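Long-range contacts in HP0420 homologue (Helicobacter felis, PDB 3LWG), which is of unknown function but adopts a hotdog fold, a fold shared with many thioesterases, and assembles as a dimer: residues E14-C19 / A68-N73; E51-H56 / P89-Q94; K74-I79 / E134-K139; S107-I112 / D127-V132. All coordinates share one frame; numbering follows the deposited sequence.

Contact 1 of 4, residues E14-C19 / A68-N73; sequences EGLLVC and ALCALN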
loop_
_atom_site.group_PDB
_atom_site.type_symbol
_atom_site.label_atom_id
_atom_site.label_comp_id
_atom_site.label_asym_id
_atom_site.label_seq_id
_atom_site.Cartn_x
_atom_site.Cartn_y
_atom_site.Cartn_z
ATOM N N GLU B 14 -8.851 19.510 -8.039
ATOM C CA GLU B 14 -9.668 20.555 -7.420
ATOM C C GLU B 14 -10.576 20.083 -6.259
ATOM O O GLU B 14 -10.427 20.545 -5.123
ATOM C CB GLU B 14 -10.493 21.269 -8.502
ATOM C CG GLU B 14 -11.192 22.533 -8.024
ATOM C CD GLU B 14 -10.220 23.613 -7.601
ATOM O OE1 GLU B 14 -9.382 24.019 -8.447
ATOM O OE2 GLU B 14 -10.306 24.055 -6.426
ATOM N N GLY B 15 -11.517 19.183 -6.532
ATOM C CA GLY B 15 -12.452 18.777 -5.487
ATOM C C GLY B 15 -12.017 17.589 -4.605
ATOM O O GLY B 15 -12.832 17.041 -3.851
ATOM N N LEU B 16 -10.740 17.227 -4.672
ATOM C CA LEU B 16 -10.254 16.092 -3.891
ATOM C C LEU B 16 -10.021 16.546 -2.455
ATOM O O LEU B 16 -9.370 17.568 -2.240
ATOM C CB LEU B 16 -8.954 15.653 -4.478
ATOM C CG LEU B 16 -8.492 14.245 -4.172
ATOM C CD1 LEU B 16 -9.570 13.192 -4.600
ATOM C CD2 LEU B 16 -7.185 14.077 -4.940
ATOM N N LEU B 17 -10.568 15.816 -1.493
ATOM C CA LEU B 17 -10.544 16.217 -0.101
ATOM C C LEU B 17 -9.534 15.335 0.632
ATOM O O LEU B 17 -9.293 15.526 1.848
ATOM C CB LEU B 17 -11.951 16.037 0.521
ATOM C CG LEU B 17 -13.038 16.895 -0.172
ATOM C CD1 LEU B 17 -14.430 16.750 0.525
ATOM C CD2 LEU B 17 -12.592 18.360 -0.189
ATOM N N VAL B 18 -8.977 14.354 -0.094
ATOM C CA VAL B 18 -8.105 13.368 0.531
ATOM C C VAL B 18 -6.759 13.329 -0.217
ATOM O O VAL B 18 -6.627 13.852 -1.338
ATOM C CB VAL B 18 -8.711 11.944 0.452
ATOM C CG1 VAL B 18 -10.020 11.855 1.249
ATOM C CG2 VAL B 18 -8.890 11.508 -1.019
ATOM N N CYS B 19 -5.808 12.648 0.393
ATOM C CA CYS B 19 -4.449 12.486 -0.152
ATOM C C CYS B 19 -3.802 13.809 -0.531
ATOM O O CYS B 19 -3.096 13.910 -1.534
ATOM C CB CYS B 19 -4.458 11.521 -1.334
ATOM S SG CYS B 19 -4.843 9.828 -0.817
ATOM N N ALA B 68 -8.831 3.943 -3.828
ATOM C CA ALA B 68 -9.926 3.620 -2.879
ATOM C C ALA B 68 -10.289 4.910 -2.107
ATOM O O ALA B 68 -11.452 5.301 -1.983
ATOM C CB ALA B 68 -9.510 2.513 -1.922
ATOM N N LEU B 69 -9.277 5.592 -1.608
ATOM C CA LEU B 69 -9.513 6.859 -0.930
ATOM C C LEU B 69 -10.241 7.919 -1.774
ATOM O O LEU B 69 -11.156 8.629 -1.289
ATOM C CB LEU B 69 -8.206 7.406 -0.326
ATOM C CG LEU B 69 -7.754 6.768 1.006
ATOM C CD1 LEU B 69 -6.286 7.113 1.325
ATOM C CD2 LEU B 69 -8.689 7.135 2.236
ATOM N N CYS B 70 -9.862 8.017 -3.030
ATOM C CA CYS B 70 -10.491 8.986 -3.955
ATOM C C CYS B 70 -11.941 8.642 -4.287
ATOM O O CYS B 70 -12.755 9.556 -4.496
ATOM C CB CYS B 70 -9.692 9.100 -5.267
ATOM S SG CYS B 70 -8.089 9.881 -5.008
ATOM N N ALA B 71 -12.263 7.345 -4.332
ATOM C CA ALA B 71 -13.640 6.883 -4.592
ATOM C C ALA B 71 -14.634 7.342 -3.512
ATOM O O ALA B 71 -15.753 7.754 -3.818
ATOM C CB ALA B 71 -13.689 5.353 -4.746
ATOM N N LEU B 72 -14.218 7.267 -2.243
ATOM C CA LEU B 72 -15.042 7.788 -1.152
ATOM C C LEU B 72 -14.918 9.310 -1.026
ATOM O O LEU B 72 -15.902 10.002 -0.747
ATOM C CB LEU B 72 -14.673 7.094 0.171
ATOM C CG LEU B 72 -15.445 7.455 1.435
ATOM C CD1 LEU B 72 -16.829 6.956 1.196
ATOM C CD2 LEU B 72 -14.863 6.746 2.709
ATOM N N ASN B 73 -13.700 9.821 -1.204
ATOM C CA ASN B 73 -13.375 11.238 -1.136
ATOM C C ASN B 73 -14.025 11.938 0.092
ATOM O O ASN B 73 -14.680 12.983 -0.087
ATOM C CB ASN B 73 -13.791 11.970 -2.436
ATOM C CG ASN B 73 -13.175 13.340 -2.559
ATOM O OD1 ASN B 73 -13.735 14.260 -3.263
ATOM N ND2 ASN B 73 -12.032 13.519 -1.931
#
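Asn73 lays its side chain against the backbone of Gly15 to Leu17, and this is the main polar part of the contact. CG stands anti to the backbone N (chi1 -166°), which sends the carboxamide out from the helix end to the loop. As modelled, Asn73 OD1 lies 3.0 Å from Gly15 O and Asn73 ND2 lies 2.8 Å from Leu17 N. The amide is probably turned over in the model. Turned back, it may hydrogen-bond to both backbone atoms. The backbone of Asn73 has left the helix with positive phi, although Asn73 N still donates to Leu69 O at 2.8 Å.

The apolar part lies along the last turn of helix 57-72. Leu16 brings CD1 to 3.7 Å from Cys70 SG. Val18 rests CG2 on the helix backbone, 3.7 Å from Leu69 O. Cys19 puts SG 3.7 Å from Leu69 CD1. Leu16 and Cys70 also touch Leu30 of strand 29-34. At the end of the segment, Cys19 N hydrogen-bonds to the Glu51 carboxylate of the second subunit.

The loop is thus packed on the helix by aliphatic and sulfur contacts. The Asn73 carboxamide, if turned back, may add polar recognition of the loop backbone.

Contact 2 of 4, residues E51-H56 / P89-Q94; sequences EDDVVH and PIEIKQ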
loop_
_atom_site.group_PDB
_atom_site.type_symbol
_atom_site.label_atom_id
_atom_site.label_comp_id
_atom_site.label_asym_id
_atom_site.label_seq_id
_atom_site.Cartn_x
_atom_site.Cartn_y
_atom_site.Cartn_z
ATOM N N GLU B 51 12.332 -6.695 -7.700
ATOM C CA GLU B 51 13.243 -7.577 -8.492
ATOM C C GLU B 51 13.316 -7.023 -9.922
ATOM O O GLU B 51 12.584 -6.087 -10.278
ATOM C CB GLU B 51 12.697 -9.026 -8.550
ATOM C CG GLU B 51 12.218 -9.554 -7.207
ATOM C CD GLU B 51 13.351 -9.928 -6.251
ATOM O OE1 GLU B 51 14.547 -9.770 -6.613
ATOM O OE2 GLU B 51 13.042 -10.395 -5.132
ATOM N N ASP B 52 14.162 -7.604 -10.780
ATOM C CA ASP B 52 14.271 -7.013 -12.120
ATOM C C ASP B 52 12.906 -6.954 -12.808
ATOM O O ASP B 52 12.606 -5.990 -13.514
ATOM C CB ASP B 52 15.173 -7.849 -13.027
ATOM C CG ASP B 52 16.622 -7.786 -12.638
ATOM O OD1 ASP B 52 17.343 -8.687 -13.112
ATOM O OD2 ASP B 52 17.029 -6.878 -11.875
ATOM N N ASP B 53 12.144 -8.045 -12.692
ATOM C CA ASP B 53 10.846 -8.176 -13.358
ATOM C C ASP B 53 9.658 -8.175 -12.423
ATOM O O ASP B 53 8.602 -8.753 -12.776
ATOM C CB ASP B 53 10.779 -9.484 -14.133
ATOM C CG ASP B 53 11.913 -9.611 -15.107
ATOM O OD1 ASP B 53 12.528 -8.557 -15.404
ATOM O OD2 ASP B 53 12.192 -10.744 -15.557
ATOM N N VAL B 54 9.806 -7.566 -11.239
ATOM C CA VAL B 54 8.708 -7.600 -10.275
ATOM C C VAL B 54 8.586 -6.255 -9.573
ATOM O O VAL B 54 9.489 -5.849 -8.842
ATOM C CB VAL B 54 8.878 -8.707 -9.215
ATOM C CG1 VAL B 54 7.658 -8.658 -8.225
ATOM C CG2 VAL B 54 8.984 -10.112 -9.876
ATOM N N VAL B 55 7.458 -5.563 -9.801
ATOM C CA VAL B 55 7.180 -4.302 -9.082
ATOM C C VAL B 55 6.831 -4.622 -7.642
ATOM O O VAL B 55 6.050 -5.562 -7.374
ATOM C CB VAL B 55 6.025 -3.529 -9.757
ATOM C CG1 VAL B 55 5.545 -2.310 -8.895
ATOM C CG2 VAL B 55 6.500 -3.040 -11.150
ATOM N N HIS B 56 7.374 -3.816 -6.725
ATOM C CA HIS B 56 7.242 -4.077 -5.316
ATOM C C HIS B 56 5.779 -3.937 -4.907
ATOM O O HIS B 56 5.043 -3.036 -5.415
ATOM C CB HIS B 56 8.055 -3.038 -4.537
ATOM C CG HIS B 56 8.121 -3.355 -3.087
ATOM N ND1 HIS B 56 7.921 -2.418 -2.087
ATOM C CD2 HIS B 56 8.396 -4.510 -2.472
ATOM C CE1 HIS B 56 8.071 -2.999 -0.916
ATOM N NE2 HIS B 56 8.343 -4.271 -1.120
ATOM N N PRO B 89 2.465 -10.780 -11.482
ATOM C CA PRO B 89 3.623 -9.872 -11.324
ATOM C C PRO B 89 3.587 -8.755 -12.363
ATOM O O PRO B 89 3.251 -9.046 -13.493
ATOM C CB PRO B 89 4.825 -10.760 -11.631
ATOM C CG PRO B 89 4.305 -12.004 -12.277
ATOM C CD PRO B 89 2.833 -12.100 -12.050
ATOM N N ILE B 90 3.933 -7.530 -11.996
ATOM C CA ILE B 90 3.875 -6.421 -12.907
ATOM C C ILE B 90 5.289 -6.005 -13.170
ATOM O O ILE B 90 6.123 -6.038 -12.267
ATOM C CB ILE B 90 3.078 -5.254 -12.282
ATOM C CG1 ILE B 90 1.709 -5.772 -11.881
ATOM C CG2 ILE B 90 3.021 -4.015 -13.242
ATOM C CD1 ILE B 90 0.929 -6.239 -13.023
ATOM N N GLU B 91 5.540 -5.621 -14.409
ATOM C CA GLU B 91 6.838 -5.128 -14.826
ATOM C C GLU B 91 6.841 -3.646 -15.125
ATOM O O GLU B 91 5.788 -3.064 -15.402
ATOM C CB GLU B 91 7.230 -5.886 -16.102
ATOM C CG GLU B 91 7.445 -7.410 -15.809
ATOM C CD GLU B 91 7.759 -8.127 -17.107
ATOM O OE1 GLU B 91 6.950 -8.949 -17.505
ATOM O OE2 GLU B 91 8.801 -7.836 -17.718
ATOM N N ILE B 92 8.032 -3.045 -15.180
ATOM C CA ILE B 92 8.095 -1.656 -15.620
ATOM C C ILE B 92 7.431 -1.470 -16.970
ATOM O O ILE B 92 7.436 -2.370 -17.802
ATOM C CB ILE B 92 9.545 -1.131 -15.760
ATOM C CG1 ILE B 92 10.366 -2.114 -16.596
ATOM C CG2 ILE B 92 10.116 -0.904 -14.387
ATOM C CD1 ILE B 92 10.335 -1.813 -18.150
ATOM N N LYS B 93 6.897 -0.281 -17.167
ATOM C CA LYS B 93 6.302 0.128 -18.431
ATOM C C LYS B 93 4.856 -0.323 -18.594
ATOM O O LYS B 93 4.149 0.240 -19.404
ATOM C CB LYS B 93 7.135 -0.370 -19.627
ATOM C CG LYS B 93 8.377 0.469 -19.839
ATOM C CD LYS B 93 9.116 0.081 -21.114
ATOM C CE LYS B 93 9.787 1.322 -21.679
ATOM N NZ LYS B 93 10.127 1.298 -23.155
ATOM N N GLN B 94 4.420 -1.325 -17.834
ATOM C CA GLN B 94 3.047 -1.798 -18.001
ATOM C C GLN B 94 2.083 -0.825 -17.376
ATOM O O GLN B 94 2.182 -0.579 -16.165
ATOM C CB GLN B 94 2.854 -3.114 -17.289
ATOM C CG GLN B 94 3.442 -4.358 -17.933
ATOM C CD GLN B 94 2.940 -5.610 -17.160
ATOM O OE1 GLN B 94 3.679 -6.209 -16.360
ATOM N NE2 GLN B 94 1.668 -5.979 -17.385
HETATM O O HOH W 1 10.358 -4.889 -14.845
HETATM O O HOH W 2 4.224 -6.725 -9.298
#
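Val55 meets Ile90 through both backbone and side chain. Its CG1 is anti to the backbone N (chi1 171°), which places CG2 beside that N and over the partner. Val55 CG2 then lies 3.2 Å from Ile90 O, the same oxygen that accepts from Val55 N at 2.8 Å. Beyond it, Val55 CG2 also approaches Ile90 CG2, at 4.2 Å. Both side chains pack on Ile60 of helix 57-72.

In the hotdog fold, segment 51-56 carries the short strand 54-55 and leads into the central helix 57-72, with His56 at its N-cap position. Segment 89-94 links strand 77-86 to strand 96-105 and makes a type II turn from Glu91 to Gln94. Gln94 steadies that turn, since its OE1 accepts from Glu91 N at 2.8 Å.

Glu91 has its CB pointing away, yet Glu91 CG returns to 3.5 Å from Asp53 O. Its chain is extended beyond CG, and Glu91 OE2 ends 4.4 Å from Asp53 OD1, where like charges would probably disfavour each other. Two waters fill in the backbone pairing. One joins Asp52 O to Ile92 N, and the other joins Val55 O to Ile90 N.

Contact 3 of 4, residues K74-I79 / E134-K139; sequences KKNSLI and EKRPFK
Asn76 and Arg136 meet with their flat groups almost perpendicular, 88° apart. Arg136 NH1 donates to Asn76 OD1 at 2.7 Å. The oxygen lies in the guanidinium plane, but the donor is tilted 32° from the carbonyl plane of the amide. The arginine chain bends at chi2 and chi3, which folds the guanidinium back so that CG and CD also pass close to OD1. Asn76 ND2 bonds Phe133 O, so both ends of the amide are held.

Phe138 stands between two side chains. Over one face is Leu78 CD2, 3.9 Å from the Phe138 ring centroid, in a CH-pi contact. Over the opposite face Arg136 NE sits 3.4 Å above the Phe138 ring plane, offset toward the rim. The ring's edge faces the backbone of Asn76, with Phe138 CE1 3.4 Å from Asn76 O.

Arg136 NH2 also forms a salt bridge to Asp53 of the second subunit, and Phe138 N bonds the same residue. A type II turn from Lys74 to Ser77, with Asn76 at positive phi and Ser77 OG bonded to Lys74 O, joins the central helix to strand 77-86. The tail after strand 121-132 thus folds over the start of strand 77-86, outermost in this chain's hotdog sheet, at the dimer interface.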
loop_
_atom_site.group_PDB
_atom_site.type_symbol
_atom_site.label_atom_id
_atom_site.label_comp_id
_atom_site.label_asym_id
_atom_site.label_seq_id
_atom_site.Cartn_x
_atom_site.Cartn_y
_atom_site.Cartn_z
ATOM N N LYS B 74 -13.847 11.367 1.280
ATOM C CA LYS B 74 -14.339 11.985 2.519
ATOM C C LYS B 74 -13.199 12.642 3.324
ATOM O O LYS B 74 -12.204 12.009 3.636
ATOM C CB LYS B 74 -15.039 10.953 3.417
ATOM C CG LYS B 74 -16.398 10.450 2.950
ATOM C CD LYS B 74 -17.333 11.634 2.682
ATOM C CE LYS B 74 -18.751 11.149 2.300
ATOM N NZ LYS B 74 -19.086 9.891 3.071
ATOM N N LYS B 75 -13.358 13.906 3.703
ATOM C CA LYS B 75 -12.374 14.536 4.570
ATOM C C LYS B 75 -12.182 13.710 5.837
ATOM O O LYS B 75 -13.116 13.055 6.350
ATOM C CB LYS B 75 -12.827 15.936 4.997
ATOM C CG LYS B 75 -13.911 16.495 4.118
ATOM C CD LYS B 75 -14.934 17.325 4.946
ATOM C CE LYS B 75 -16.123 17.705 4.078
ATOM N NZ LYS B 75 -15.696 18.743 3.071
ATOM N N ASN B 76 -10.961 13.719 6.324
ATOM C CA ASN B 76 -10.641 13.030 7.559
ATOM C C ASN B 76 -10.814 11.521 7.482
ATOM O O ASN B 76 -11.175 10.874 8.470
ATOM C CB ASN B 76 -11.507 13.575 8.697
ATOM C CG ASN B 76 -11.253 15.023 8.982
ATOM O OD1 ASN B 76 -10.403 15.672 8.382
ATOM N ND2 ASN B 76 -11.993 15.542 9.934
ATOM N N SER B 77 -10.492 10.935 6.335
ATOM C CA SER B 77 -10.659 9.491 6.203
ATOM C C SER B 77 -9.284 8.828 6.142
ATOM O O SER B 77 -8.290 9.458 5.731
ATOM C CB SER B 77 -11.473 9.136 4.923
ATOM O OG SER B 77 -10.883 9.712 3.778
ATOM N N LEU B 78 -9.196 7.587 6.600
ATOM C CA LEU B 78 -8.007 6.806 6.274
ATOM C C LEU B 78 -8.294 5.343 6.110
ATOM O O LEU B 78 -9.322 4.811 6.558
ATOM C CB LEU B 78 -6.836 7.019 7.250
ATOM C CG LEU B 78 -7.241 6.944 8.712
ATOM C CD1 LEU B 78 -7.717 5.589 8.983
ATOM C CD2 LEU B 78 -6.098 7.322 9.652
ATOM N N ILE B 79 -7.360 4.692 5.448
ATOM C CA ILE B 79 -7.500 3.276 5.229
ATOM C C ILE B 79 -7.265 2.550 6.539
ATOM O O ILE B 79 -6.215 2.764 7.176
ATOM C CB ILE B 79 -6.441 2.717 4.236
ATOM C CG1 ILE B 79 -6.522 3.433 2.865
ATOM C CG2 ILE B 79 -6.679 1.244 4.111
ATOM C CD1 ILE B 79 -7.647 2.999 2.047
ATOM N N GLU B 134 -13.628 12.408 13.340
ATOM C CA GLU B 134 -14.077 13.761 13.616
ATOM C C GLU B 134 -12.919 14.721 13.920
ATOM O O GLU B 134 -13.023 15.908 13.636
ATOM C CB GLU B 134 -15.155 13.784 14.713
ATOM C CG GLU B 134 -14.704 13.382 16.115
ATOM C CD GLU B 134 -15.387 14.241 17.222
ATOM O OE1 GLU B 134 -16.575 14.635 17.059
ATOM O OE2 GLU B 134 -14.720 14.531 18.248
ATOM N N LYS B 135 -11.810 14.219 14.458
ATOM C CA LYS B 135 -10.707 15.108 14.871
ATOM C C LYS B 135 -9.463 14.906 14.021
ATOM O O LYS B 135 -9.218 13.791 13.524
ATOM C CB LYS B 135 -10.317 14.873 16.332
ATOM C CG LYS B 135 -11.459 14.998 17.325
ATOM C CD LYS B 135 -11.022 14.439 18.647
ATOM C CE LYS B 135 -12.200 13.950 19.480
ATOM N NZ LYS B 135 -11.732 13.509 20.833
ATOM N N ARG B 136 -8.715 15.995 13.836
ATOM C CA ARG B 136 -7.349 15.956 13.313
ATOM C C ARG B 136 -6.483 16.761 14.261
ATOM O O ARG B 136 -6.957 17.738 14.857
ATOM C CB ARG B 136 -7.264 16.618 11.939
ATOM C CG ARG B 136 -8.271 16.060 10.952
ATOM C CD ARG B 136 -7.799 14.670 10.506
ATOM N NE ARG B 136 -6.596 14.721 9.664
ATOM C CZ ARG B 136 -6.615 14.953 8.354
ATOM N NH1 ARG B 136 -7.770 15.212 7.751
ATOM N NH2 ARG B 136 -5.481 14.886 7.640
ATOM N N PRO B 137 -5.202 16.399 14.358
ATOM C CA PRO B 137 -4.599 15.289 13.598
ATOM C C PRO B 137 -5.179 13.913 13.992
ATOM O O PRO B 137 -5.773 13.753 15.060
ATOM C CB PRO B 137 -3.110 15.377 13.969
ATOM C CG PRO B 137 -3.076 16.199 15.239
ATOM C CD PRO B 137 -4.204 17.153 15.136
ATOM N N PHE B 138 -5.002 12.933 13.120
ATOM C CA PHE B 138 -5.637 11.634 13.303
ATOM C C PHE B 138 -5.335 10.993 14.615
ATOM O O PHE B 138 -6.161 10.270 15.145
ATOM C CB PHE B 138 -5.221 10.681 12.177
ATOM C CG PHE B 138 -5.927 10.952 10.888
ATOM C CD1 PHE B 138 -7.303 10.798 10.796
ATOM C CD2 PHE B 138 -5.218 11.335 9.748
ATOM C CE1 PHE B 138 -7.967 11.038 9.571
ATOM C CE2 PHE B 138 -5.865 11.568 8.537
ATOM C CZ PHE B 138 -7.245 11.411 8.449
ATOM N N LYS B 139 -4.125 11.217 15.123
ATOM C CA LYS B 139 -3.725 10.524 16.328
ATOM C C LYS B 139 -4.659 10.859 17.513
ATOM O O LYS B 139 -4.760 10.052 18.433
ATOM C CB LYS B 139 -2.253 10.809 16.671
ATOM C CG LYS B 139 -1.999 12.255 17.050
ATOM C CD LYS B 139 -0.548 12.510 17.416
ATOM C CE LYS B 139 -0.253 14.013 17.298
ATOM N NZ LYS B 139 0.906 14.465 18.153
#

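Contact 4 of 4, residues S107-I112 / D127-V132; sequences SKKSTI and DFEILV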
loop_
_atom_site.group_PDB
_atom_site.type_symbol
_atom_site.label_atom_id
_atom_site.label_comp_id
_atom_site.label_asym_id
_atom_site.label_seq_id
_atom_site.Cartn_x
_atom_site.Cartn_y
_atom_site.Cartn_z
ATOM N N SER B 107 -21.951 6.283 7.890
ATOM C CA SER B 107 -21.384 7.575 8.244
ATOM C C SER B 107 -19.968 7.418 8.835
ATOM O O SER B 107 -19.154 8.365 8.850
ATOM C CB SER B 107 -22.314 8.325 9.205
ATOM O OG SER B 107 -21.575 9.070 10.148
ATOM N N LYS B 108 -19.697 6.198 9.268
ATOM C CA LYS B 108 -18.564 5.853 10.124
ATOM C C LYS B 108 -17.447 5.164 9.302
ATOM O O LYS B 108 -16.249 5.476 9.426
ATOM C CB LYS B 108 -19.117 4.870 11.154
ATOM C CG LYS B 108 -20.688 4.822 11.117
ATOM C CD LYS B 108 -21.334 6.201 11.539
ATOM C CE LYS B 108 -22.881 6.273 11.344
ATOM N NZ LYS B 108 -23.557 7.498 12.007
ATOM N N LYS B 109 -17.891 4.252 8.445
ATOM C CA LYS B 109 -17.039 3.257 7.787
ATOM C C LYS B 109 -17.567 2.892 6.409
ATOM O O LYS B 109 -18.785 2.799 6.211
ATOM C CB LYS B 109 -17.057 2.001 8.617
ATOM C CG LYS B 109 -16.517 0.783 7.980
ATOM C CD LYS B 109 -16.859 -0.441 8.816
ATOM C CE LYS B 109 -16.567 -1.761 8.071
ATOM N NZ LYS B 109 -16.402 -2.970 8.964
ATOM N N SER B 110 -16.634 2.629 5.489
ATOM C CA SER B 110 -16.963 2.260 4.106
ATOM C C SER B 110 -16.045 1.139 3.625
ATOM O O SER B 110 -14.915 0.988 4.134
ATOM C CB SER B 110 -16.804 3.455 3.146
ATOM O OG SER B 110 -17.695 4.517 3.476
ATOM N N THR B 111 -16.571 0.319 2.709
ATOM C CA THR B 111 -15.773 -0.728 2.035
ATOM C C THR B 111 -15.699 -0.330 0.591
ATOM O O THR B 111 -16.729 0.084 0.010
ATOM C CB THR B 111 -16.391 -2.143 2.222
ATOM O OG1 THR B 111 -16.567 -2.356 3.624
ATOM C CG2 THR B 111 -15.431 -3.180 1.675
ATOM N N ILE B 112 -14.489 -0.383 0.016
ATOM C CA ILE B 112 -14.296 0.066 -1.376
ATOM C C ILE B 112 -13.645 -1.107 -2.104
ATOM O O ILE B 112 -12.623 -1.595 -1.659
ATOM C CB ILE B 112 -13.353 1.328 -1.481
ATOM C CG1 ILE B 112 -14.042 2.653 -1.063
ATOM C CG2 ILE B 112 -13.028 1.611 -2.975
ATOM C CD1 ILE B 112 -14.715 2.693 0.240
ATOM N N ASP B 127 -10.333 -5.477 -1.425
ATOM C CA ASP B 127 -11.326 -4.710 -0.708
ATOM C C ASP B 127 -10.602 -3.887 0.369
ATOM O O ASP B 127 -9.798 -4.425 1.133
ATOM C CB ASP B 127 -12.385 -5.637 -0.078
ATOM C CG ASP B 127 -13.273 -6.312 -1.119
ATOM O OD1 ASP B 127 -13.631 -5.678 -2.124
ATOM O OD2 ASP B 127 -13.611 -7.482 -0.937
ATOM N N PHE B 128 -10.911 -2.596 0.424
ATOM C CA PHE B 128 -10.307 -1.685 1.410
ATOM C C PHE B 128 -11.383 -1.181 2.364
ATOM O O PHE B 128 -12.449 -0.808 1.918
ATOM C CB PHE B 128 -9.689 -0.502 0.698
ATOM C CG PHE B 128 -8.531 -0.902 -0.166
ATOM C CD1 PHE B 128 -7.245 -0.683 0.262
ATOM C CD2 PHE B 128 -8.738 -1.542 -1.371
ATOM C CE1 PHE B 128 -6.182 -1.052 -0.500
ATOM C CE2 PHE B 128 -7.649 -1.948 -2.171
ATOM C CZ PHE B 128 -6.374 -1.697 -1.735
ATOM N N GLU B 129 -11.089 -1.161 3.662
ATOM C CA GLU B 129 -12.000 -0.523 4.627
ATOM C C GLU B 129 -11.427 0.818 4.986
ATOM O O GLU B 129 -10.207 0.957 5.158
ATOM C CB GLU B 129 -12.115 -1.389 5.885
ATOM C CG GLU B 129 -13.040 -2.534 5.629
ATOM C CD GLU B 129 -13.136 -3.487 6.799
ATOM O OE1 GLU B 129 -12.122 -3.678 7.502
ATOM O OE2 GLU B 129 -14.235 -4.053 7.009
ATOM N N ILE B 130 -12.301 1.817 5.026
ATOM C CA ILE B 130 -11.902 3.186 5.272
ATOM C C ILE B 130 -12.761 3.708 6.411
ATOM O O ILE B 130 -13.976 3.506 6.421
ATOM C CB ILE B 130 -12.120 4.053 4.030
ATOM C CG1 ILE B 130 -11.171 3.605 2.915
ATOM C CG2 ILE B 130 -11.897 5.558 4.366
ATOM C CD1 ILE B 130 -11.267 4.425 1.608
ATOM N N LEU B 131 -12.113 4.388 7.337
ATOM C CA LEU B 131 -12.809 4.982 8.463
ATOM C C LEU B 131 -12.748 6.492 8.337
ATOM O O LEU B 131 -11.771 7.030 7.838
ATOM C CB LEU B 131 -12.126 4.550 9.759
ATOM C CG LEU B 131 -12.215 3.058 10.051
ATOM C CD1 LEU B 131 -11.360 2.735 11.299
ATOM C CD2 LEU B 131 -13.650 2.612 10.244
ATOM N N VAL B 132 -13.801 7.170 8.814
ATOM C CA VAL B 132 -13.872 8.631 8.801
ATOM C C VAL B 132 -13.920 9.134 10.238
ATOM O O VAL B 132 -14.729 8.639 11.043
ATOM C CB VAL B 132 -15.144 9.093 8.123
ATOM C CG1 VAL B 132 -15.198 10.641 8.070
ATOM C CG2 VAL B 132 -15.225 8.493 6.712
#
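Lys109 and Glu129 are brought together by two different first torsions. Lys109 has CG anti to its own backbone N (chi1 166°) and an extended chain. Glu129 has CG anti to the carbonyl carbon (chi1 -78°), and it too stays extended beyond CG. Their ends converge across the strands, where Lys109 NZ forms a salt bridge to Glu129 OE2 at 3.1 Å. The amine comes from above the carboxylate plane, 56° out of it.

The two are not register partners. Lys109 pairs with Leu131, whose CD2 lies 3.8 Å from Lys109 CB, and Glu129 pairs with Thr111. Both are antiparallel non-hydrogen-bonded pairs. Thr111 and Glu129 lie side by side and point the same way, with Thr111 OG1 4.1 Å from Glu129 CG.

On the other face are Ser110, Ile112, Phe128 and Ile130. Ile112 CD1 meets Ile130 CD1 at 4.1 Å. Ser110 OG bonds Thr105 of strand 96-105. This face turns to helix 57-72, where Phe128 touches Ala64 and Ser65 and Ile130 touches Leu72.

The hydrogen-bonded pairs are Ser110 with Ile130 and Ile112 with Phe128, each joined by two backbone bonds. Ser110 N reaches Ile130 O at 3.0 Å, and Ile112 N reaches Phe128 O at 2.8 Å. Val132 N adds one more to Lys108 O at 3.0 Å.

The chemistry divides by face in this beta hairpin. Apolar contacts dominate toward the central helix, while the Lys109-Glu129 salt bridge, Thr111 and Leu131 occupy the other side, and backbone bonds hold the register.

Contact 4 is the regular sheet pairing, and its Ile112, Phe128 and Ile130 face belongs to the core under helix 57-72. Contact 1 sits on the last turn of that helix, and its Ala68 and Leu72 pack directly on contact 4. Contact 3 packs the C-terminal tail on the start of strand 77-86, with Leu78 N probably bonded to Leu131 O of contact 4. These three form one cluster. Contact 2 lies across the chain's centre from contacts 1 and 3, more exposed, with one direct backbone bond plus water bridges. Contacts 1, 2 and 3 reach the second subunit; contact 4 does not. Ladder bonds dominate contact 4, side-chain recognition contact 3; contact 1 mixes apolar packing with a carboxamide.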